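Local coordinates for protein NAD-dependent benzaldehyde dehydrogenase (Legionella pneumophila, PDB 3RHE) that is of uncertain function, named a benzaldehyde dehydrogenase but belonging to the glyoxalase/bleomycin-resistance (vicinal oxygen chelate) superfamily, at residues Pro7-Phe12 against Arg119-Lys124; Asn26-Gln31 against Phe42-Gly47; Phe39-Phe42 against Leu48-Gly51; Thr107-Gly110 against His116-Arg119. One frame throughout, in Å; residues are numbered along the deposited sequence.

Contact 1 of 4, residues Pro7-Phe12 against Arg119-Lys124; sequences PNLVLF and RIFCLK
Leu9 is the first residue of the 7-12 segment to touch 119-124, and it does so with one methyl: CD2 sits 3.8 Å from CZ of Phe121 and 4.1 Å from its CE2. With CG swung opposite the backbone N (chi1 168°), the leucine fork reaches across to the tip of the phenylalanine, and the two side chains meet at about a right angle. Phe121 holds its ring here with CG set between its own N and carbonyl carbon (chi1 70°), while CG of Leu123 lies in the ring plane, at the edge. Two residues on, Leu11 points the same way, and its CD2 comes to 4.4 Å from CD of Arg119, a loose touch on the aliphatic part of the arginine. The charged end of Arg119 is engaged elsewhere: NE makes a salt bridge to Glu70, and NH2 bonds to the carbonyl of Glu59. Backbones stay well apart, 9.3 Å between the CA atoms of Leu11 and Arg119, because strand 69-74 runs between them, antiparallel to 8-14 and parallel to 117-123. Buried side chains meeting over a middle strand fit the strongly curled mixed sheet of the vicinal oxygen chelate fold.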
loop_
_atom_site.group_PDB
_atom_site.type_symbol
_atom_site.label_atom_id
_atom_site.label_comp_id
_atom_site.label_asym_id
_atom_site.label_seq_id
_atom_site.Cartn_x
_atom_site.Cartn_y
_atom_site.Cartn_z
ATOM N N PRO A 7 4.407 -8.377 6.951
ATOM C CA PRO A 7 4.876 -7.195 6.208
ATOM C C PRO A 7 4.002 -6.966 4.983
ATOM O O PRO A 7 3.913 -5.859 4.456
ATOM C CB PRO A 7 6.267 -7.599 5.721
ATOM C CG PRO A 7 6.570 -8.933 6.342
ATOM C CD PRO A 7 5.296 -9.536 6.777
ATOM N N ASN A 8 3.373 -8.035 4.521
ATOM C CA ASN A 8 2.596 -7.941 3.305
ATOM C C ASN A 8 1.272 -7.226 3.527
ATOM O O ASN A 8 0.612 -7.374 4.567
ATOM C CB ASN A 8 2.449 -9.312 2.647
ATOM C CG ASN A 8 3.698 -9.700 1.858
ATOM O OD1 ASN A 8 4.261 -8.879 1.142
ATOM N ND2 ASN A 8 4.139 -10.933 2.006
ATOM N N LEU A 9 0.909 -6.408 2.555
ATOM C CA LEU A 9 -0.297 -5.620 2.669
ATOM C C LEU A 9 -0.910 -5.416 1.293
ATOM O O LEU A 9 -0.266 -4.904 0.381
ATOM C CB LEU A 9 0.021 -4.283 3.337
ATOM C CG LEU A 9 -1.026 -3.164 3.336
ATOM C CD1 LEU A 9 -2.299 -3.561 4.101
ATOM C CD2 LEU A 9 -0.398 -1.899 3.935
ATOM N N VAL A 10 -2.158 -5.833 1.149
ATOM C CA VAL A 10 -2.905 -5.610 -0.081
ATOM C C VAL A 10 -3.587 -4.253 0.043
ATOM O O VAL A 10 -4.278 -3.995 1.016
ATOM C CB VAL A 10 -3.936 -6.731 -0.299
ATOM C CG1 VAL A 10 -4.773 -6.478 -1.564
ATOM C CG2 VAL A 10 -3.220 -8.073 -0.379
ATOM N N LEU A 11 -3.364 -3.382 -0.932
ATOM C CA LEU A 11 -3.902 -2.034 -0.902
ATOM C C LEU A 11 -4.944 -1.869 -1.998
ATOM O O LEU A 11 -4.640 -2.012 -3.170
ATOM C CB LEU A 11 -2.780 -1.006 -1.113
ATOM C CG LEU A 11 -2.165 -0.147 -0.008
ATOM C CD1 LEU A 11 -2.546 -0.559 1.399
ATOM C CD2 LEU A 11 -0.637 -0.043 -0.201
ATOM N N PHE A 12 -6.175 -1.566 -1.608
ATOM C CA PHE A 12 -7.232 -1.272 -2.562
ATOM C C PHE A 12 -7.431 0.243 -2.638
ATOM O O PHE A 12 -7.644 0.900 -1.615
ATOM C CB PHE A 12 -8.544 -1.942 -2.115
ATOM C CG PHE A 12 -8.674 -3.389 -2.537
ATOM C CD1 PHE A 12 -7.621 -4.052 -3.160
ATOM C CD2 PHE A 12 -9.838 -4.089 -2.289
ATOM C CE1 PHE A 12 -7.742 -5.399 -3.542
ATOM C CE2 PHE A 12 -9.968 -5.427 -2.667
ATOM C CZ PHE A 12 -8.917 -6.077 -3.294
ATOM N N ARG A 119 4.547 -1.876 -4.095
ATOM C CA ARG A 119 5.049 -0.777 -3.290
ATOM C C ARG A 119 5.882 -1.249 -2.111
ATOM O O ARG A 119 5.501 -2.179 -1.400
ATOM C CB ARG A 119 3.904 0.114 -2.790
ATOM C CG ARG A 119 4.356 1.207 -1.800
ATOM C CD ARG A 119 3.170 1.988 -1.205
ATOM N NE ARG A 119 2.359 2.643 -2.232
ATOM C CZ ARG A 119 2.632 3.822 -2.773
ATOM N NH1 ARG A 119 3.712 4.497 -2.398
ATOM N NH2 ARG A 119 1.823 4.329 -3.693
ATOM N N ILE A 120 7.021 -0.594 -1.911
ATOM C CA ILE A 120 7.835 -0.790 -0.718
ATOM C C ILE A 120 7.628 0.454 0.158
ATOM O O ILE A 120 7.672 1.577 -0.343
ATOM C CB ILE A 120 9.358 -0.881 -1.065
ATOM C CG1 ILE A 120 9.665 -2.002 -2.076
ATOM C CG2 ILE A 120 10.198 -1.046 0.202
ATOM C CD1 ILE A 120 9.360 -3.384 -1.596
ATOM N N PHE A 121 7.404 0.273 1.451
ATOM C CA PHE A 121 7.301 1.435 2.336
ATOM C C PHE A 121 7.777 1.134 3.745
ATOM O O PHE A 121 7.706 -0.003 4.218
ATOM C CB PHE A 121 5.870 1.982 2.385
ATOM C CG PHE A 121 4.901 1.079 3.106
ATOM C CD1 PHE A 121 4.538 1.332 4.420
ATOM C CD2 PHE A 121 4.368 -0.037 2.473
ATOM C CE1 PHE A 121 3.654 0.495 5.091
ATOM C CE2 PHE A 121 3.485 -0.883 3.144
ATOM C CZ PHE A 121 3.127 -0.605 4.456
ATOM N N CYS A 122 8.281 2.176 4.396
ATOM C CA CYS A 122 8.538 2.169 5.827
ATOM C C CYS A 122 7.671 3.266 6.446
ATOM O O CYS A 122 7.725 4.421 6.015
ATOM C CB CYS A 122 10.014 2.478 6.108
ATOM S SG CYS A 122 10.382 2.611 7.873
ATOM N N LEU A 123 6.876 2.920 7.450
ATOM C CA LEU A 123 6.008 3.917 8.094
ATOM C C LEU A 123 6.786 4.869 8.999
ATOM O O LEU A 123 7.716 4.447 9.681
ATOM C CB LEU A 123 4.925 3.225 8.926
ATOM C CG LEU A 123 3.922 2.386 8.139
ATOM C CD1 LEU A 123 2.920 1.719 9.074
ATOM C CD2 LEU A 123 3.219 3.260 7.122
ATOM N N LYS A 124 6.394 6.142 9.016
ATOM C CA LYS A 124 6.935 7.086 9.991
ATOM C C LYS A 124 6.776 6.518 11.391
ATOM O O LYS A 124 5.763 5.886 11.693
ATOM C CB LYS A 124 6.218 8.434 9.913
ATOM C CG LYS A 124 6.766 9.400 8.871
ATOM C CD LYS A 124 6.146 10.783 9.052
ATOM C CE LYS A 124 6.454 11.705 7.888
ATOM N NZ LYS A 124 7.913 11.980 7.752
#

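Contact 2 of 4, residues Asn26-Gln31 against Phe42-Gly47; sequences NLLDTQ and FVMKTG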
loop_
_atom_site.group_PDB
_atom_site.type_symbol
_atom_site.label_atom_id
_atom_site.label_comp_id
_atom_site.label_asym_id
_atom_site.label_seq_id
_atom_site.Cartn_x
_atom_site.Cartn_y
_atom_site.Cartn_z
ATOM N N ASN A 26 -18.753 -5.420 7.242
ATOM C CA ASN A 26 -19.910 -6.287 7.058
ATOM C C ASN A 26 -19.520 -7.602 6.403
ATOM O O ASN A 26 -19.920 -8.681 6.860
ATOM C CB ASN A 26 -20.964 -5.579 6.205
ATOM C CG ASN A 26 -22.271 -6.345 6.128
ATOM O OD1 ASN A 26 -22.835 -6.529 5.047
ATOM N ND2 ASN A 26 -22.765 -6.793 7.279
ATOM N N LEU A 27 -18.745 -7.508 5.323
ATOM C CA LEU A 27 -18.338 -8.693 4.590
ATOM C C LEU A 27 -17.533 -9.631 5.472
ATOM O O LEU A 27 -17.764 -10.836 5.497
ATOM C CB LEU A 27 -17.523 -8.325 3.347
ATOM C CG LEU A 27 -17.039 -9.537 2.537
ATOM C CD1 LEU A 27 -16.997 -9.241 1.053
ATOM C CD2 LEU A 27 -15.684 -10.031 3.006
ATOM N N LEU A 28 -16.588 -9.059 6.203
ATOM C CA LEU A 28 -15.609 -9.843 6.934
ATOM C C LEU A 28 -16.088 -10.151 8.342
ATOM O O LEU A 28 -15.492 -10.968 9.034
ATOM C CB LEU A 28 -14.285 -9.083 7.004
ATOM C CG LEU A 28 -13.566 -8.770 5.696
ATOM C CD1 LEU A 28 -12.375 -7.852 5.969
ATOM C CD2 LEU A 28 -13.116 -10.066 5.019
ATOM N N ASP A 29 -17.159 -9.486 8.757
ATOM C CA ASP A 29 -17.646 -9.591 10.127
ATOM C C ASP A 29 -16.494 -9.344 11.090
ATOM O O ASP A 29 -16.339 -10.039 12.090
ATOM C CB ASP A 29 -18.299 -10.946 10.382
ATOM C CG ASP A 29 -19.656 -11.071 9.710
ATOM O OD1 ASP A 29 -20.478 -10.129 9.822
ATOM O OD2 ASP A 29 -19.909 -12.117 9.073
ATOM N N THR A 30 -15.683 -8.344 10.768
ATOM C CA THR A 30 -14.541 -7.984 11.592
ATOM C C THR A 30 -14.415 -6.474 11.642
ATOM O O THR A 30 -14.773 -5.771 10.693
ATOM C CB THR A 30 -13.232 -8.570 11.035
ATOM O OG1 THR A 30 -12.162 -8.317 11.954
ATOM C CG2 THR A 30 -12.883 -7.918 9.714
ATOM N N GLN A 31 -13.916 -5.975 12.762
ATOM C CA GLN A 31 -13.660 -4.556 12.900
ATOM C C GLN A 31 -12.302 -4.249 12.281
ATOM O O GLN A 31 -11.372 -5.035 12.416
ATOM C CB GLN A 31 -13.648 -4.178 14.383
ATOM C CG GLN A 31 -14.235 -2.814 14.675
ATOM C CD GLN A 31 -15.705 -2.729 14.317
ATOM O OE1 GLN A 31 -16.194 -1.677 13.905
ATOM N NE2 GLN A 31 -16.421 -3.840 14.471
ATOM N N PHE A 42 -7.743 -3.705 7.602
ATOM C CA PHE A 42 -8.286 -4.938 8.175
ATOM C C PHE A 42 -7.194 -5.992 8.227
ATOM O O PHE A 42 -6.378 -6.122 7.307
ATOM C CB PHE A 42 -9.477 -5.475 7.361
ATOM C CG PHE A 42 -10.707 -4.615 7.427
ATOM C CD1 PHE A 42 -10.858 -3.528 6.582
ATOM C CD2 PHE A 42 -11.718 -4.902 8.328
ATOM C CE1 PHE A 42 -11.990 -2.740 6.634
ATOM C CE2 PHE A 42 -12.857 -4.120 8.390
ATOM C CZ PHE A 42 -12.992 -3.030 7.538
ATOM N N VAL A 43 -7.176 -6.748 9.313
ATOM C CA VAL A 43 -6.233 -7.830 9.452
ATOM C C VAL A 43 -6.983 -9.131 9.667
ATOM O O VAL A 43 -7.771 -9.251 10.606
ATOM C CB VAL A 43 -5.265 -7.573 10.612
ATOM C CG1 VAL A 43 -4.398 -8.789 10.846
ATOM C CG2 VAL A 43 -4.425 -6.344 10.318
HETATM N N MSE A 44 -6.746 -10.094 8.779
HETATM C CA MSE A 44 -7.397 -11.394 8.868
HETATM C C MSE A 44 -6.838 -12.222 10.010
HETATM O O MSE A 44 -5.642 -12.211 10.270
HETATM C CB MSE A 44 -7.206 -12.184 7.577
HETATM C CG MSE A 44 -7.533 -11.418 6.328
HETATM SE SE MSE A 44 -9.337 -10.684 6.397
HETATM C CE MSE A 44 -9.355 -9.946 4.590
ATOM N N LYS A 45 -7.718 -12.947 10.683
ATOM C CA LYS A 45 -7.301 -13.955 11.640
ATOM C C LYS A 45 -6.219 -14.798 10.972
ATOM O O LYS A 45 -5.232 -15.183 11.601
ATOM C CB LYS A 45 -8.503 -14.819 12.028
ATOM C CG LYS A 45 -8.272 -15.714 13.229
ATOM C CD LYS A 45 -9.534 -16.486 13.588
ATOM C CE LYS A 45 -9.285 -17.421 14.761
ATOM N NZ LYS A 45 -8.126 -18.323 14.502
ATOM N N THR A 46 -6.404 -15.045 9.679
ATOM C CA THR A 46 -5.442 -15.782 8.868
ATOM C C THR A 46 -4.124 -15.039 8.637
ATOM O O THR A 46 -3.139 -15.637 8.209
ATOM C CB THR A 46 -6.018 -16.103 7.478
ATOM O OG1 THR A 46 -7.295 -16.733 7.611
ATOM C CG2 THR A 46 -5.076 -17.017 6.741
ATOM N N GLY A 47 -4.110 -13.735 8.886
ATOM C CA GLY A 47 -2.881 -12.968 8.769
ATOM C C GLY A 47 -2.805 -11.994 7.601
ATOM O O GLY A 47 -1.996 -11.067 7.621
HETATM O O HOH W 1 -8.922 -6.174 11.497
#
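The ring of Phe42 is the flat group in this contact, and the chain leaving helix 17-28 passes round its edge. In the ring plane, at the edge, stands the carbonyl oxygen of Thr30, 3.4 Å from Phe42 CE2; CD1 of Leu28 comes in obliquely from one side, 3.8 Å from Phe42 CD2, and Gln31 C obliquely from the other, 3.9 Å from Phe42 CE2. This is the end of a helix packed against a sheet strand, as in the alpha-beta units of the vicinal oxygen chelate fold, and Glu21 and Tyr24 of the same helix also touch Phe42. Thr30 and Phe42 run past each other in opposite directions, CG2 of Thr30 3.5 Å from Phe42 CD2. That methyl takes the position between backbone N and carbonyl carbon because OG1 is turned away from N (chi1 -174°), where it makes a weak bond to the carbonyl of Gln31. Leu28 works with both branches: CD2 meets the terminal CE of Met44, a selenomethionine, at 3.8 Å. A bend at chi2 (-55°) brings the Met44 chain back to the leucine, which it crosses at about a right angle. Beyond Met44 the chain reverses in a type I turn closed by Gly47 N on Met44 O. A water bridges the two backbones, donating to Gln31 O at 2.9 Å and accepting from Val43 N at 2.9 Å.

Contact 3 of 4, residues Phe39-Phe42 against Leu48-Gly51; sequences FAMF and LRLG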
loop_
_atom_site.group_PDB
_atom_site.type_symbol
_atom_site.label_atom_id
_atom_site.label_comp_id
_atom_site.label_asym_id
_atom_site.label_seq_id
_atom_site.Cartn_x
_atom_site.Cartn_y
_atom_site.Cartn_z
ATOM N N PHE A 39 -8.039 6.298 5.130
ATOM C CA PHE A 39 -7.463 4.952 5.135
ATOM C C PHE A 39 -8.120 4.058 6.181
ATOM O O PHE A 39 -8.422 4.510 7.287
ATOM C CB PHE A 39 -5.951 5.033 5.391
ATOM C CG PHE A 39 -5.234 3.716 5.254
ATOM C CD1 PHE A 39 -4.862 2.996 6.378
ATOM C CD2 PHE A 39 -4.926 3.200 4.001
ATOM C CE1 PHE A 39 -4.201 1.788 6.259
ATOM C CE2 PHE A 39 -4.269 1.983 3.871
ATOM C CZ PHE A 39 -3.903 1.278 5.000
ATOM N N ALA A 40 -8.352 2.795 5.829
ATOM C CA ALA A 40 -8.754 1.801 6.820
ATOM C C ALA A 40 -7.945 0.530 6.610
ATOM O O ALA A 40 -7.548 0.214 5.481
ATOM C CB ALA A 40 -10.248 1.521 6.750
HETATM N N MSE A 41 -7.665 -0.179 7.692
HETATM C CA MSE A 41 -6.938 -1.428 7.580
HETATM C C MSE A 41 -7.624 -2.579 8.300
HETATM O O MSE A 41 -8.011 -2.448 9.467
HETATM C CB MSE A 41 -5.519 -1.290 8.114
HETATM C CG MSE A 41 -4.834 -2.646 8.166
HETATM SE SE MSE A 41 -2.928 -2.570 7.965
HETATM C CE MSE A 41 -2.499 -1.795 9.702
ATOM N N PHE A 42 -7.743 -3.705 7.602
ATOM C CA PHE A 42 -8.286 -4.938 8.175
ATOM C C PHE A 42 -7.194 -5.992 8.227
ATOM O O PHE A 42 -6.378 -6.122 7.307
ATOM C CB PHE A 42 -9.477 -5.475 7.361
ATOM C CG PHE A 42 -10.707 -4.615 7.427
ATOM C CD1 PHE A 42 -10.858 -3.528 6.582
ATOM C CD2 PHE A 42 -11.718 -4.902 8.328
ATOM C CE1 PHE A 42 -11.990 -2.740 6.634
ATOM C CE2 PHE A 42 -12.857 -4.120 8.390
ATOM C CZ PHE A 42 -12.992 -3.030 7.538
ATOM N N LEU A 48 -3.629 -12.195 6.575
ATOM C CA LEU A 48 -3.627 -11.261 5.450
ATOM C C LEU A 48 -4.053 -9.859 5.890
ATOM O O LEU A 48 -5.000 -9.693 6.667
ATOM C CB LEU A 48 -4.505 -11.762 4.295
ATOM C CG LEU A 48 -4.442 -10.890 3.030
ATOM C CD1 LEU A 48 -4.356 -11.734 1.758
ATOM C CD2 LEU A 48 -5.615 -9.896 2.969
ATOM N N ARG A 49 -3.341 -8.853 5.402
ATOM C CA ARG A 49 -3.654 -7.469 5.730
ATOM C C ARG A 49 -4.225 -6.741 4.515
ATOM O O ARG A 49 -3.633 -6.762 3.434
ATOM C CB ARG A 49 -2.406 -6.742 6.242
ATOM C CG ARG A 49 -1.837 -7.310 7.536
ATOM C CD ARG A 49 -0.828 -6.338 8.172
ATOM N NE ARG A 49 0.285 -6.034 7.275
ATOM C CZ ARG A 49 1.105 -4.995 7.417
ATOM N NH1 ARG A 49 0.933 -4.142 8.415
ATOM N NH2 ARG A 49 2.095 -4.798 6.551
ATOM N N LEU A 50 -5.366 -6.094 4.701
ATOM C CA LEU A 50 -6.039 -5.382 3.619
ATOM C C LEU A 50 -6.249 -3.913 3.973
ATOM O O LEU A 50 -6.918 -3.582 4.973
ATOM C CB LEU A 50 -7.384 -6.039 3.289
ATOM C CG LEU A 50 -8.289 -5.285 2.311
ATOM C CD1 LEU A 50 -7.727 -5.335 0.896
ATOM C CD2 LEU A 50 -9.708 -5.867 2.342
ATOM N N GLY A 51 -5.655 -3.039 3.161
ATOM C CA GLY A 51 -5.829 -1.607 3.305
ATOM C C GLY A 51 -6.750 -0.988 2.261
ATOM O O GLY A 51 -6.707 -1.319 1.065
#
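Phe42 and Leu50 are joined by a reciprocal pair of backbone hydrogen bonds, Phe42 N to Leu50 O and Leu50 N to Phe42 O, each 2.8 Å long and nearly straight at 176° and 175°. They form the antiparallel hydrogen-bonded pair of a beta hairpin; Met41 and Gly51 next door are a non-hydrogen-bonded pair, their CA atoms 4.4 Å apart. Weaker CA-H...O contacts fill in between: Gly51 CA to Ala40 O at 3.3 Å, Met41 CA to Leu50 O at 3.4 Å and Arg49 CA to Phe42 O at 3.4 Å. Among the side chains, Phe39 holds CG opposite its backbone N (chi1 -173°), which carries the ring over toward the other strand until CZ lies 3.9 Å from Gly51 CA. The ring takes up the room above a residue that has no side chain. Further along, SE of the selenomethionine Met41 passes obliquely by the Arg49 guanidinium, 4.2 Å from NH1, a packing contact; Arg49 spends its polar end on Asn8 O, through NE, and on Gln74 OE1, through NH2. The hairpin takes its place in the sheet with strand 8-14 running parallel beside 49-54 and the short strand 34-35 antiparallel beside 39-43. Helix 17-28 lies over the face bearing Phe42 and Leu50, while Phe39 and Met41, on the reverse face, rest on Leu11 and Leu9.

Contact 4 of 4, residues Thr107-Gly110 against His116-Arg119; sequences TFVG and HRLR
Arg119 and Thr107 cross at a slant, and their polar ends meet: Arg119 NH1 donates to Thr107 OG1 at 3.0 Å, with a 156° angle at the hydrogen and the hydroxyl lying close to the guanidinium plane. Because the arginine chain sets out on the far side from its backbone N (chi1 174°), its CG already passes 3.2 Å from Thr107 OG1; the bend at chi3 (-59°) then turns the guanidinium so that NH1 meets the same oxygen. Val109 packs over one face of the same guanidinium, CG1 3.7 Å above the plane and offset toward the rim. Its other branch, CG2, touches CB of Arg117 at 4.1 Å. Arg119 is thus gripped at edge and face; NH1 also has a weak bond to Gln97 OE1, and Thr107 OG1 is bonded to Ile120 O. Behind these side chains the hairpin backbone is tied by Gly110 N to Leu118 O and Leu118 N to Gly110 O, both 2.9 Å, with Val109 and Arg119 as the adjoining non-hydrogen-bonded pair. Strand 117-123 runs between 105-111 and the parallel strand 69-74, and 105-111 pairs on its far side with 95-98. Helix 78-90 lies on the face carrying Phe108, whose ring makes edge-to-face contacts with His85 and Trp88.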
loop_
_atom_site.group_PDB
_atom_site.type_symbol
_atom_site.label_atom_id
_atom_site.label_comp_id
_atom_site.label_asym_id
_atom_site.label_seq_id
_atom_site.Cartn_x
_atom_site.Cartn_y
_atom_site.Cartn_z
ATOM N N THR A 107 8.859 5.663 0.793
ATOM C CA THR A 107 8.267 4.685 -0.115
ATOM C C THR A 107 8.732 4.831 -1.560
ATOM O O THR A 107 9.136 5.908 -1.982
ATOM C CB THR A 107 6.703 4.794 -0.069
ATOM O OG1 THR A 107 6.106 3.720 -0.799
ATOM C CG2 THR A 107 6.236 6.108 -0.674
ATOM N N PHE A 108 8.668 3.736 -2.309
ATOM C CA PHE A 108 8.816 3.788 -3.755
ATOM C C PHE A 108 7.917 2.727 -4.380
ATOM O O PHE A 108 7.457 1.815 -3.691
ATOM C CB PHE A 108 10.289 3.659 -4.205
ATOM C CG PHE A 108 10.822 2.249 -4.202
ATOM C CD1 PHE A 108 11.389 1.704 -3.055
ATOM C CD2 PHE A 108 10.800 1.485 -5.360
ATOM C CE1 PHE A 108 11.888 0.408 -3.053
ATOM C CE2 PHE A 108 11.309 0.194 -5.366
ATOM C CZ PHE A 108 11.852 -0.345 -4.208
ATOM N N VAL A 109 7.630 2.853 -5.669
ATOM C CA VAL A 109 6.781 1.841 -6.320
ATOM C C VAL A 109 7.270 1.393 -7.689
ATOM O O VAL A 109 7.724 2.200 -8.506
ATOM C CB VAL A 109 5.250 2.195 -6.319
ATOM C CG1 VAL A 109 5.009 3.654 -6.123
ATOM C CG2 VAL A 109 4.514 1.648 -7.572
ATOM N N GLY A 110 7.205 0.085 -7.900
ATOM C CA GLY A 110 7.495 -0.501 -9.188
ATOM C C GLY A 110 6.243 -1.097 -9.806
ATOM O O GLY A 110 5.160 -1.035 -9.218
ATOM N N HIS A 116 0.767 -4.239 -12.688
ATOM C CA HIS A 116 0.375 -4.315 -11.284
ATOM C C HIS A 116 1.409 -3.554 -10.455
ATOM O O HIS A 116 2.615 -3.793 -10.585
ATOM C CB HIS A 116 0.269 -5.769 -10.821
ATOM C CG HIS A 116 -0.686 -6.592 -11.637
ATOM N ND1 HIS A 116 -2.046 -6.356 -11.655
ATOM C CD2 HIS A 116 -0.477 -7.648 -12.462
ATOM C CE1 HIS A 116 -2.634 -7.226 -12.459
ATOM N NE2 HIS A 116 -1.703 -8.022 -12.962
ATOM N N ARG A 117 0.938 -2.627 -9.625
ATOM C CA ARG A 117 1.836 -1.840 -8.776
ATOM C C ARG A 117 2.326 -2.609 -7.546
ATOM O O ARG A 117 1.570 -3.332 -6.878
ATOM C CB ARG A 117 1.182 -0.523 -8.350
ATOM C CG ARG A 117 0.942 0.464 -9.484
ATOM C CD ARG A 117 0.134 1.661 -8.998
ATOM N NE ARG A 117 0.042 2.718 -9.999
ATOM C CZ ARG A 117 -0.344 3.965 -9.738
ATOM N NH1 ARG A 117 -0.684 4.319 -8.497
ATOM N NH2 ARG A 117 -0.391 4.858 -10.719
ATOM N N LEU A 118 3.603 -2.424 -7.258
ATOM C CA LEU A 118 4.286 -3.111 -6.179
ATOM C C LEU A 118 4.963 -2.030 -5.345
ATOM O O LEU A 118 5.856 -1.344 -5.827
ATOM C CB LEU A 118 5.350 -4.044 -6.766
ATOM C CG LEU A 118 4.868 -5.094 -7.782
ATOM C CD1 LEU A 118 6.046 -5.878 -8.327
ATOM C CD2 LEU A 118 3.893 -6.043 -7.131
ATOM N N ARG A 119 4.547 -1.876 -4.095
ATOM C CA ARG A 119 5.049 -0.777 -3.290
ATOM C C ARG A 119 5.882 -1.249 -2.111
ATOM O O ARG A 119 5.501 -2.179 -1.400
ATOM C CB ARG A 119 3.904 0.114 -2.790
ATOM C CG ARG A 119 4.356 1.207 -1.800
ATOM C CD ARG A 119 3.170 1.988 -1.205
ATOM N NE ARG A 119 2.359 2.643 -2.232
ATOM C CZ ARG A 119 2.632 3.822 -2.773
ATOM N NH1 ARG A 119 3.712 4.497 -2.398
ATOM N NH2 ARG A 119 1.823 4.329 -3.693
#

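All four contacts reach one curled sheet; contact 2 does so from a helix end. Contact 1 lies in the middle, its centre about 10 Å from that of contact 3 and about 9 Å from that of contact 4, which are themselves about 17 Å apart. Toward contact 3 the join is largely backbone, with a probable hydrogen bond from Gly51 N to Val10 O (2.7 Å), and Leu9 CD1 packs on Gly51 N. Toward contact 4 it is the shared Arg119, with a probable bond from Ile120 N to Phe108 O at 3.0 Å. Contact 2 continues from contact 3 through Phe42, whose backbone serves the hairpin and whose ring meets the helix end; it lies about 25 Å, centre to centre, from contact 4.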